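Local coordinates for protein H127A/Y244A mutant of alginate lyase AlyC3 in complex with dimannuronate (Psychromonas sp., PDB 7C8F) that probably cleaves alginate by beta-elimination as a polysaccharide lyase of family PL7, and is seen here as a double mutant holding dimannuronate, at residues M71-D74 against H75-N78; N152-K155 against G156-W159. All blocks are in the same frame, centred on the assembly; numbering follows the deposited sequence.

Both contacts are short and local, and both bend the chain where beta strands end or begin, with centres 21 Å apart. Interaction 1 is the more buried: a beta turn carries the chain from strand 67-72 of one sheet to strand 77-82 of the other, and Arg77 beyond it reaches the bound mannuronate. Interaction 2 lies at the surface, where a two-stranded hairpin runs into strand 157-163, in the same sheet as 77-82. Their chemistry differs accordingly. Around 71-78, thioether and leucine packing is joined by a weak backbone bond, a stacked carboxylate and a sugar contact; around 152-159, a valine methyl covers an imidazole and one water ties the corner together.

Interaction 1: M71-D74 against H75-N78; sequences MKND and HLRN. With BEM (beta-D-mannopyranuronic acid), chain D.
With CG of Met71 set trans to its backbone N (chi1 -176°) and the chain then bent at both later torsions, the thioether curls against Leu76, where Met71 CG meets Leu76 CB at 3.6 Å. These residues flank a type II beta turn, Asn73 to Leu76, which passes the chain between the two sheets of the PL7 jelly-roll sandwich. The turn closes with a weak bond from Leu76 N to Asn73 O, long at 3.4 Å though fairly straight. Leu76 CD1 lies against Lys72 O and the CB of Asn73, the side chains of Leu76 and Asn73 running side by side, while the methyl of Met71 continues to Asn78, with its CE 4.0 Å from Asn78 CB. At the turn's outer corner the Asp74 carboxylate stacks on one face of the His75 imidazole, the planes 27° apart; Asp74 CG stands 3.4 Å above the ring plane, displaced toward the rim, and Asp74 OD2 lies near His75 CE1. The Arg77 side chain reaches into the glycan pocket, and a salt bridge from its NE to Glu79 helps steady the guanidinium. Obliquely to that group lies the mannuronate carboxylate, and Arg77 NH1 donates to BEM O6A at 3.3 Å, with an N-H...O angle of 141°.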
# COMPACT_ATOMS: atom_id res chain seq x y z
N MET B 71 21.30 -18.90 18.43
CA MET B 71 21.15 -17.64 19.13
C MET B 71 20.47 -17.88 20.47
O MET B 71 19.57 -18.72 20.59
CB MET B 71 20.32 -16.63 18.32
CG MET B 71 20.20 -15.24 18.95
SD MET B 71 21.78 -14.52 19.48
CE MET B 71 22.76 -14.66 17.98
N LYS B 72 20.86 -17.11 21.47
CA LYS B 72 20.24 -17.14 22.78
C LYS B 72 19.50 -15.86 23.08
O LYS B 72 19.79 -14.83 22.54
CB LYS B 72 21.25 -17.45 23.89
CG LYS B 72 22.35 -16.46 24.08
CD LYS B 72 23.01 -16.65 25.44
CE LYS B 72 24.25 -15.79 25.60
NZ LYS B 72 24.80 -15.74 27.00
N ASN B 73 18.52 -15.97 23.95
CA ASN B 73 17.70 -14.90 24.46
C ASN B 73 16.51 -14.53 23.60
O ASN B 73 16.55 -14.64 22.44
CB ASN B 73 18.49 -13.65 24.87
CG ASN B 73 19.64 -13.97 25.81
OD1 ASN B 73 19.52 -14.74 26.70
ND2 ASN B 73 20.74 -13.35 25.58
N ASP B 74 15.48 -14.07 24.26
CA ASP B 74 14.25 -13.71 23.64
C ASP B 74 14.45 -12.55 22.72
O ASP B 74 15.13 -11.64 23.05
CB ASP B 74 13.22 -13.39 24.72
CG ASP B 74 11.79 -13.46 24.24
OD1 ASP B 74 11.54 -14.05 23.21
OD2 ASP B 74 10.92 -12.95 24.91
N HIS B 75 13.85 -12.64 21.53
CA HIS B 75 13.82 -11.57 20.53
C HIS B 75 15.16 -11.33 19.84
O HIS B 75 15.28 -10.38 19.06
CB HIS B 75 13.25 -10.26 21.08
CG HIS B 75 11.95 -10.44 21.80
ND1 HIS B 75 11.78 -10.11 23.12
CD2 HIS B 75 10.76 -10.93 21.38
CE1 HIS B 75 10.54 -10.38 23.49
NE2 HIS B 75 9.90 -10.88 22.45
N LEU B 76 16.17 -12.15 20.12
CA LEU B 76 17.42 -12.03 19.38
C LEU B 76 17.39 -12.95 18.16
O LEU B 76 16.61 -13.90 18.08
CB LEU B 76 18.63 -12.31 20.28
CG LEU B 76 18.85 -11.31 21.42
CD1 LEU B 76 20.24 -11.47 22.04
CD2 LEU B 76 18.66 -9.87 20.94
N ARG B 77 18.23 -12.63 17.18
CA ARG B 77 18.13 -13.34 15.91
C ARG B 77 19.50 -13.53 15.29
O ARG B 77 20.49 -12.89 15.68
CB ARG B 77 17.15 -12.64 14.95
CG ARG B 77 17.25 -11.12 14.90
CD ARG B 77 15.91 -10.47 14.51
NE ARG B 77 15.17 -11.24 13.51
CZ ARG B 77 13.91 -11.63 13.65
NH1 ARG B 77 13.23 -11.32 14.75
NH2 ARG B 77 13.32 -12.33 12.69
N ASN B 78 19.54 -14.41 14.30
CA ASN B 78 20.77 -14.75 13.59
C ASN B 78 20.32 -15.29 12.22
O ASN B 78 19.91 -16.44 12.12
CB ASN B 78 21.55 -15.79 14.37
CG ASN B 78 22.78 -16.27 13.63
OD1 ASN B 78 23.13 -15.74 12.58
ND2 ASN B 78 23.45 -17.28 14.19
C1 BEM D . 10.85 -6.55 13.25
C2 BEM D . 9.45 -5.96 13.29
O2 BEM D . 8.87 -6.01 12.00
C3 BEM D . 8.60 -6.69 14.29
O3 BEM D . 7.28 -6.25 14.23
C4 BEM D . 8.66 -8.20 14.08
O4 BEM D . 8.12 -8.82 15.25
C5 BEM D . 10.09 -8.66 13.94
O5 BEM D . 10.82 -7.92 12.99
C6 BEM D . 10.03 -10.06 13.48
O6B BEM D . 10.16 -10.28 12.27
O6A BEM D . 10.03 -10.94 14.31
O1 BEM D . 11.62 -5.99 12.20

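Interaction 2: N152-K155 against G156-W159; sequences NSVK and GHFW
This is a surface corner of the beta sandwich, where the hairpin pairing 150-151 with 154-155 runs into strand 157-163 of the larger sheet; it is held by a CH-pi contact and a bridging water. Val154 places its CG1 methyl squarely over His157, 3.4 Å from the ring centroid and only 4° off the normal. That reach comes from Val154 having CG1 trans to its backbone N (chi1 177°), which also puts the methyl 3.8 Å from Trp159 CZ2, so one methyl serves both aromatic side chains. Lys155 O lies in the imidazole plane at its edge, 3.3 Å from His157 CD2, and a hydrogen bond from ND1 to Asp193 helps fix the ring's rotation. An alanine in place of His157 is likely to leave the Val154 methyl without its aromatic platform and Asp193 without this donor. Gly156 makes the bend at a positive phi of 69°, where a beta carbon would collide with Lys155 O. Inside the corner a water bridges the backbones on the two sides of the bend and the indole: it donates to Val154 O at 2.8 Å, accepts from His157 N at 3.0 Å, and lies in the indole plane, 2.9 Å from the donor Trp159 NE1.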
# COMPACT_ATOMS: atom_id res chain seq x y z
N ASN B 152 -2.51 -24.94 20.96
CA ASN B 152 -3.73 -25.54 21.50
C ASN B 152 -3.66 -27.07 21.52
O ASN B 152 -4.49 -27.78 20.95
CB ASN B 152 -5.01 -24.97 20.87
CG ASN B 152 -5.41 -25.66 19.58
OD1 ASN B 152 -4.59 -25.81 18.67
ND2 ASN B 152 -6.67 -26.08 19.50
N SER B 153 -2.64 -27.56 22.21
CA SER B 153 -2.38 -28.97 22.49
C SER B 153 -1.69 -29.71 21.35
O SER B 153 -1.38 -30.89 21.51
CB SER B 153 -3.64 -29.76 22.92
OG SER B 153 -4.22 -29.19 24.08
N VAL B 154 -1.44 -29.07 20.21
CA VAL B 154 -0.70 -29.69 19.12
C VAL B 154 0.77 -29.31 19.32
O VAL B 154 1.14 -28.15 19.18
CB VAL B 154 -1.22 -29.22 17.75
CG1 VAL B 154 -0.38 -29.82 16.63
CG2 VAL B 154 -2.71 -29.59 17.59
N LYS B 155 1.60 -30.30 19.65
CA LYS B 155 2.93 -30.04 20.19
C LYS B 155 4.03 -30.36 19.18
O LYS B 155 3.99 -31.40 18.51
CB LYS B 155 3.16 -30.83 21.48
CG LYS B 155 2.22 -30.41 22.61
CD LYS B 155 2.57 -31.09 23.93
CE LYS B 155 1.50 -30.84 24.99
NZ LYS B 155 1.88 -29.80 25.97
N GLY B 156 4.99 -29.44 19.04
CA GLY B 156 6.17 -29.73 18.25
C GLY B 156 5.93 -29.84 16.76
O GLY B 156 6.59 -30.63 16.09
N HIS B 157 4.98 -29.07 16.23
CA HIS B 157 4.79 -29.01 14.79
C HIS B 157 5.49 -27.80 14.19
O HIS B 157 5.75 -26.80 14.87
CB HIS B 157 3.30 -28.93 14.43
CG HIS B 157 2.58 -30.24 14.55
ND1 HIS B 157 1.62 -30.64 13.64
CD2 HIS B 157 2.67 -31.23 15.47
CE1 HIS B 157 1.14 -31.82 14.01
NE2 HIS B 157 1.77 -32.21 15.11
N PHE B 158 5.78 -27.92 12.91
CA PHE B 158 6.11 -26.77 12.08
C PHE B 158 4.82 -26.10 11.63
O PHE B 158 3.83 -26.77 11.33
CB PHE B 158 6.83 -27.25 10.82
CG PHE B 158 8.19 -27.82 11.06
CD1 PHE B 158 9.15 -27.12 11.79
CD2 PHE B 158 8.52 -29.06 10.53
CE1 PHE B 158 10.42 -27.64 11.97
CE2 PHE B 158 9.79 -29.59 10.71
CZ PHE B 158 10.73 -28.88 11.44
N TRP B 159 4.84 -24.76 11.55
CA TRP B 159 3.68 -23.99 11.12
C TRP B 159 4.13 -22.89 10.18
O TRP B 159 5.23 -22.34 10.33
CB TRP B 159 2.95 -23.31 12.29
CG TRP B 159 2.46 -24.26 13.33
CD1 TRP B 159 3.17 -24.75 14.38
CD2 TRP B 159 1.15 -24.84 13.42
NE1 TRP B 159 2.38 -25.60 15.13
CE2 TRP B 159 1.14 -25.67 14.56
CE3 TRP B 159 -0.01 -24.73 12.65
CZ2 TRP B 159 0.03 -26.40 14.94
CZ3 TRP B 159 -1.14 -25.47 13.05
CH2 TRP B 159 -1.10 -26.29 14.18
O HOH W 1 3.13 -27.10 17.51